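Bifunctional protein PutA (Bdellovibrio bacteriovorus, PDB 5UR2) probably carries out both steps of proline breakdown to glutamate, as a flavin-dependent proline dehydrogenase joined to an NAD-dependent L-glutamate gamma-semialdehyde dehydrogenase. Local coordinates at residues Arg570-Leu575 with Glu589-Ile594; Ala577-Glu582 with Phe643-Leu648. One frame throughout, in Å; residues are numbered along the deposited sequence.

Contact 1: residues Arg570-Leu575 with Glu589-Ile594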
loop_
_atom_site.group_PDB
_atom_site.type_symbol
_atom_site.label_atom_id
_atom_site.label_comp_id
_atom_site.label_asym_id
_atom_site.label_seq_id
_atom_site.Cartn_x
_atom_site.Cartn_y
_atom_site.Cartn_z
ATOM N N ARG B 570 11.144 -10.394 27.931
ATOM C CA ARG B 570 11.738 -11.077 29.076
ATOM C C ARG B 570 12.272 -10.082 30.110
ATOM O O ARG B 570 12.155 -10.311 31.319
ATOM C CB ARG B 570 12.854 -11.995 28.582
ATOM C CG ARG B 570 13.600 -12.760 29.675
ATOM C CD ARG B 570 14.937 -13.264 29.107
ATOM N NE ARG B 570 15.918 -12.180 28.978
ATOM C CZ ARG B 570 17.000 -12.236 28.202
ATOM N NH1 ARG B 570 17.228 -13.312 27.463
ATOM N NH2 ARG B 570 17.855 -11.223 28.167
ATOM N N ASP B 571 12.889 -8.985 29.665
ATOM C CA ASP B 571 13.540 -8.072 30.597
ATOM C C ASP B 571 12.651 -6.880 30.964
ATOM O O ASP B 571 13.155 -5.834 31.389
ATOM C CB ASP B 571 14.879 -7.615 30.021
ATOM C CG ASP B 571 15.906 -8.761 29.968
ATOM O OD1 ASP B 571 15.600 -9.832 30.506
ATOM O OD2 ASP B 571 17.007 -8.609 29.393
ATOM N N ARG B 572 11.330 -7.042 30.847
ATOM C CA ARG B 572 10.408 -5.920 30.966
ATOM C C ARG B 572 10.651 -5.088 32.221
ATOM O O ARG B 572 10.781 -3.863 32.142
ATOM C CB ARG B 572 8.966 -6.422 30.937
ATOM C CG ARG B 572 8.002 -5.301 30.651
ATOM C CD ARG B 572 6.592 -5.707 30.936
ATOM N NE ARG B 572 5.626 -4.777 30.363
ATOM C CZ ARG B 572 4.873 -5.047 29.302
ATOM N NH1 ARG B 572 4.981 -6.218 28.682
ATOM N NH2 ARG B 572 4.002 -4.149 28.867
ATOM N N PHE B 573 10.730 -5.734 33.389
ATOM C CA PHE B 573 10.839 -4.984 34.635
ATOM C C PHE B 573 12.181 -4.271 34.749
ATOM O O PHE B 573 12.250 -3.137 35.249
ATOM C CB PHE B 573 10.609 -5.918 35.827
ATOM C CG PHE B 573 9.187 -6.366 35.947
ATOM C CD1 PHE B 573 8.248 -5.558 36.559
ATOM C CD2 PHE B 573 8.776 -7.561 35.386
ATOM C CE1 PHE B 573 6.929 -5.946 36.635
ATOM C CE2 PHE B 573 7.456 -7.962 35.467
ATOM C CZ PHE B 573 6.528 -7.154 36.091
ATOM N N LYS B 574 13.260 -4.910 34.289
ATOM C CA LYS B 574 14.565 -4.258 34.330
ATOM C C LYS B 574 14.578 -3.023 33.425
ATOM O O LYS B 574 15.174 -1.989 33.765
ATOM C CB LYS B 574 15.646 -5.275 33.935
ATOM C CG LYS B 574 17.083 -4.832 34.160
ATOM C CD LYS B 574 18.082 -5.930 33.769
ATOM C CE LYS B 574 19.542 -5.507 34.046
ATOM N NZ LYS B 574 20.068 -4.481 33.085
ATOM N N LEU B 575 13.869 -3.098 32.293
ATOM C CA LEU B 575 13.792 -1.972 31.366
ATOM C C LEU B 575 12.951 -0.841 31.936
ATOM O O LEU B 575 13.280 0.333 31.742
ATOM C CB LEU B 575 13.232 -2.433 30.018
ATOM C CG LEU B 575 14.127 -3.426 29.276
ATOM C CD1 LEU B 575 13.446 -4.002 28.036
ATOM C CD2 LEU B 575 15.437 -2.731 28.915
ATOM N N GLU B 589 3.990 4.992 32.813
ATOM C CA GLU B 589 4.567 5.623 31.624
ATOM C C GLU B 589 5.744 4.820 31.079
ATOM O O GLU B 589 5.825 4.554 29.877
ATOM C CB GLU B 589 4.993 7.048 31.962
ATOM C CG GLU B 589 3.828 7.881 32.415
ATOM C CD GLU B 589 2.914 8.182 31.257
ATOM O OE1 GLU B 589 3.369 8.851 30.298
ATOM O OE2 GLU B 589 1.775 7.672 31.267
ATOM N N ALA B 590 6.656 4.403 31.962
ATOM C CA ALA B 590 7.780 3.582 31.535
ATOM C C ALA B 590 7.304 2.242 30.967
ATOM O O ALA B 590 7.859 1.752 29.979
ATOM C CB ALA B 590 8.739 3.361 32.705
ATOM N N ASP B 591 6.298 1.618 31.600
ATOM C CA ASP B 591 5.751 0.355 31.089
ATOM C C ASP B 591 5.165 0.528 29.692
ATOM O O ASP B 591 5.391 -0.303 28.802
ATOM C CB ASP B 591 4.680 -0.193 32.038
ATOM C CG ASP B 591 4.039 -1.482 31.521
ATOM O OD1 ASP B 591 4.757 -2.381 31.037
ATOM O OD2 ASP B 591 2.805 -1.579 31.580
ATOM N N GLY B 592 4.382 1.589 29.497
ATOM C CA GLY B 592 3.890 1.896 28.167
ATOM C C GLY B 592 5.020 2.099 27.172
ATOM O O GLY B 592 4.880 1.752 25.992
ATOM N N ASP B 593 6.154 2.649 27.635
ATOM C CA ASP B 593 7.309 2.838 26.756
ATOM C C ASP B 593 7.860 1.503 26.268
ATOM O O ASP B 593 8.174 1.347 25.081
ATOM C CB ASP B 593 8.403 3.639 27.465
ATOM C CG ASP B 593 9.345 4.351 26.468
ATOM O OD1 ASP B 593 9.017 5.475 26.057
ATOM O OD2 ASP B 593 10.382 3.778 26.061
ATOM N N ILE B 594 7.995 0.531 27.173
ATOM C CA ILE B 594 8.464 -0.793 26.770
ATOM C C ILE B 594 7.482 -1.431 25.791
ATOM O O ILE B 594 7.885 -2.051 24.791
ATOM C CB ILE B 594 8.683 -1.695 27.999
ATOM C CG1 ILE B 594 9.470 -0.965 29.091
ATOM C CG2 ILE B 594 9.367 -2.969 27.591
ATOM C CD1 ILE B 594 10.742 -0.301 28.626
#

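Contact 2: residues Ala577-Glu582 with Phe643-Leu648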
loop_
_atom_site.group_PDB
_atom_site.type_symbol
_atom_site.label_atom_id
_atom_site.label_comp_id
_atom_site.label_asym_id
_atom_site.label_seq_id
_atom_site.Cartn_x
_atom_site.Cartn_y
_atom_site.Cartn_z
ATOM N N ALA B 577 12.601 -0.150 35.172
ATOM C CA ALA B 577 13.354 0.465 36.259
ATOM C C ALA B 577 14.372 1.469 35.729
ATOM O O ALA B 577 14.528 2.557 36.300
ATOM C CB ALA B 577 14.033 -0.610 37.110
ATOM N N THR B 578 15.030 1.149 34.606
ATOM C CA THR B 578 16.018 2.073 34.049
ATOM C C THR B 578 15.378 3.404 33.667
ATOM O O THR B 578 15.957 4.481 33.890
ATOM C CB THR B 578 16.700 1.460 32.827
ATOM O OG1 THR B 578 17.213 0.175 33.168
ATOM C CG2 THR B 578 17.865 2.388 32.326
ATOM N N GLN B 579 14.206 3.343 33.050
ATOM C CA GLN B 579 13.509 4.559 32.653
ATOM C C GLN B 579 12.993 5.323 33.864
ATOM O O GLN B 579 12.999 6.561 33.871
ATOM C CB GLN B 579 12.365 4.219 31.707
ATOM C CG GLN B 579 12.818 3.482 30.488
ATOM C CD GLN B 579 11.813 3.611 29.376
ATOM O OE1 GLN B 579 10.899 4.433 29.462
ATOM N NE2 GLN B 579 11.958 2.795 28.335
ATOM N N VAL B 580 12.530 4.615 34.891
ATOM C CA VAL B 580 12.095 5.302 36.105
ATOM C C VAL B 580 13.246 6.116 36.693
ATOM O O VAL B 580 13.089 7.298 37.024
ATOM C CB VAL B 580 11.539 4.292 37.126
ATOM C CG1 VAL B 580 11.395 4.940 38.507
ATOM C CG2 VAL B 580 10.205 3.768 36.639
ATOM N N LEU B 581 14.430 5.514 36.785
ATOM C CA LEU B 581 15.532 6.160 37.499
ATOM C C LEU B 581 16.278 7.180 36.634
ATOM O O LEU B 581 16.624 8.258 37.125
ATOM C CB LEU B 581 16.504 5.101 38.036
ATOM C CG LEU B 581 15.982 4.156 39.127
ATOM C CD1 LEU B 581 16.974 3.059 39.404
ATOM C CD2 LEU B 581 15.747 4.962 40.404
ATOM N N GLU B 582 16.543 6.870 35.356
ATOM C CA GLU B 582 17.357 7.770 34.542
ATOM C C GLU B 582 16.549 8.924 33.962
ATOM O O GLU B 582 17.062 10.038 33.842
ATOM C CB GLU B 582 18.038 7.013 33.395
ATOM C CG GLU B 582 19.037 7.871 32.649
ATOM C CD GLU B 582 19.549 7.242 31.358
ATOM O OE1 GLU B 582 18.886 6.346 30.810
ATOM O OE2 GLU B 582 20.635 7.642 30.881
ATOM N N PHE B 643 10.720 9.425 25.191
ATOM C CA PHE B 643 10.310 8.025 25.068
ATOM C C PHE B 643 11.597 7.253 24.812
ATOM O O PHE B 643 11.884 6.867 23.669
ATOM C CB PHE B 643 9.270 7.809 23.971
ATOM C CG PHE B 643 7.911 8.340 24.323
ATOM C CD1 PHE B 643 7.610 9.679 24.143
ATOM C CD2 PHE B 643 6.939 7.500 24.846
ATOM C CE1 PHE B 643 6.356 10.184 24.481
ATOM C CE2 PHE B 643 5.677 7.991 25.186
ATOM C CZ PHE B 643 5.394 9.347 25.006
ATOM N N PRO B 644 12.386 7.006 25.861
ATOM C CA PRO B 644 13.820 6.725 25.661
ATOM C C PRO B 644 14.125 5.367 25.051
ATOM O O PRO B 644 15.194 5.226 24.450
ATOM C CB PRO B 644 14.406 6.866 27.075
ATOM C CG PRO B 644 13.249 6.590 27.993
ATOM C CD PRO B 644 12.019 7.097 27.287
ATOM N N LEU B 645 13.243 4.371 25.166
ATOM C CA LEU B 645 13.458 3.109 24.456
ATOM C C LEU B 645 12.617 3.012 23.192
ATOM O O LEU B 645 13.125 2.581 22.148
ATOM C CB LEU B 645 13.150 1.897 25.356
ATOM C CG LEU B 645 13.459 0.478 24.838
ATOM C CD1 LEU B 645 14.984 0.253 24.742
ATOM C CD2 LEU B 645 12.799 -0.615 25.665
ATOM N N ALA B 646 11.347 3.433 23.265
ATOM C CA ALA B 646 10.388 3.166 22.195
ATOM C C ALA B 646 10.766 3.889 20.900
ATOM O O ALA B 646 10.878 3.263 19.842
ATOM C CB ALA B 646 8.970 3.544 22.648
ATOM N N ILE B 647 10.945 5.212 20.952
ATOM C CA ILE B 647 11.192 5.960 19.720
ATOM C C ILE B 647 12.536 5.554 19.113
ATOM O O ILE B 647 12.632 5.239 17.922
ATOM C CB ILE B 647 11.100 7.472 19.981
ATOM C CG1 ILE B 647 9.632 7.845 20.263
ATOM C CG2 ILE B 647 11.675 8.246 18.790
ATOM C CD1 ILE B 647 9.350 9.349 20.491
ATOM N N LEU B 648 13.577 5.509 19.941
ATOM C CA LEU B 648 14.874 5.009 19.514
ATOM C C LEU B 648 14.759 3.615 18.893
ATOM O O LEU B 648 15.283 3.367 17.801
ATOM C CB LEU B 648 15.835 5.003 20.712
ATOM C CG LEU B 648 17.204 4.367 20.478
ATOM C CD1 LEU B 648 18.001 5.140 19.429
ATOM C CD2 LEU B 648 17.977 4.223 21.781
#

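Contact 1: residues Arg570-Leu575 with Glu589-Ile594
A salt bridge and a small apolar patch pack helix 572-583 against helix 587-611, two consecutive helices of the aldehyde dehydrogenase part of the chain. Arg-572, in the first turn of its helix, reaches across to Asp-591. It comes side-on and spends two nitrogens on a single oxygen: Arg-572 NE lies 2.6 Å from Asp-591 OD1, and NH2 is 2.9 Å from Asp-591 OD1. The NE bond, with an N-H...O angle of 154°, is straighter than that from NH2. OD1 stays in the guanidinium plane, yet the carboxylate itself is turned 50° from that plane. The arginine chain gets there by running extended from CG to NE, with CG anti to the backbone N (chi1 -163°). Both buried groups have further partners in 468-471: Arg-572 NH1 forms a salt bridge with Glu-468, NH2 also bonds Pro-469 O, and Asp-591 OD2 takes the backbone N-H of Leu-471. One turn further along each helix the contact becomes apolar. The methyl Ile-594 CG2 sits 4.1 Å from Arg-572 CG, beside the aliphatic part of the arginine, while Ile-594 CD1 presses on Leu-575 CB at 3.6 Å.

Contact 2: residues Ala577-Glu582 with Phe643-Leu648
Packing between Gln-579 and the Pro-644/Leu-645 pair makes up the direct contact, and no hydrogen bond crosses it. The amide of Gln-579 reaches the proline ring with its oxygen end: OE1 lies 3.5 Å from Pro-644 CG and 3.6 Å from Pro-644 CD, and the amide carbon CD is 3.6 Å from Pro-644 CG. Its nitrogen end turns to the next residue, where Gln-579 NE2 comes within 3.3 Å of Leu-645 CB, the glutamine chain crossing that of the leucine at about a right angle. The reach depends on an extended run beyond CG (chi2 -159°). In the fold, this joins the middle of helix 572-583 to the turn that leads into helix 646-657 of the aldehyde dehydrogenase part; the side chain of Pro-644 is about 12 Å from that of Cys-780, the predicted catalytic cysteine. Lys-585 also touches both Gln-579 and Pro-644. The polar link is indirect and runs through Asp-593 of helix 587-611. Its OD2 accepts from Gln-579 NE2 and from the backbone N-H groups of Leu-645 and Ala-646, so one carboxylate oxygen ties the amide to the start of helix 646-657.

Overall arrangement
Both contacts are buried and share helix 572-583, which meets helix 587-611 through its first turn in contact 1 and the approach to helix 646-657 through its middle in contact 2. Their centres are 8 Å apart. Contact 1 is the larger, with 238 Å² buried against 127 Å², and combines opposite charges with aliphatic packing; contact 2 has packing alone between its own segments. Helix 587-611 closes the triangle, with the carboxylate of Asp-593 as the polar tie and Ile-594 CD1 packing 3.3 Å from Gln-579 NE2. Ile-594, which carries the apolar side of contact 1, and its neighbour Asp-593 in the same segment thus both reach Gln-579.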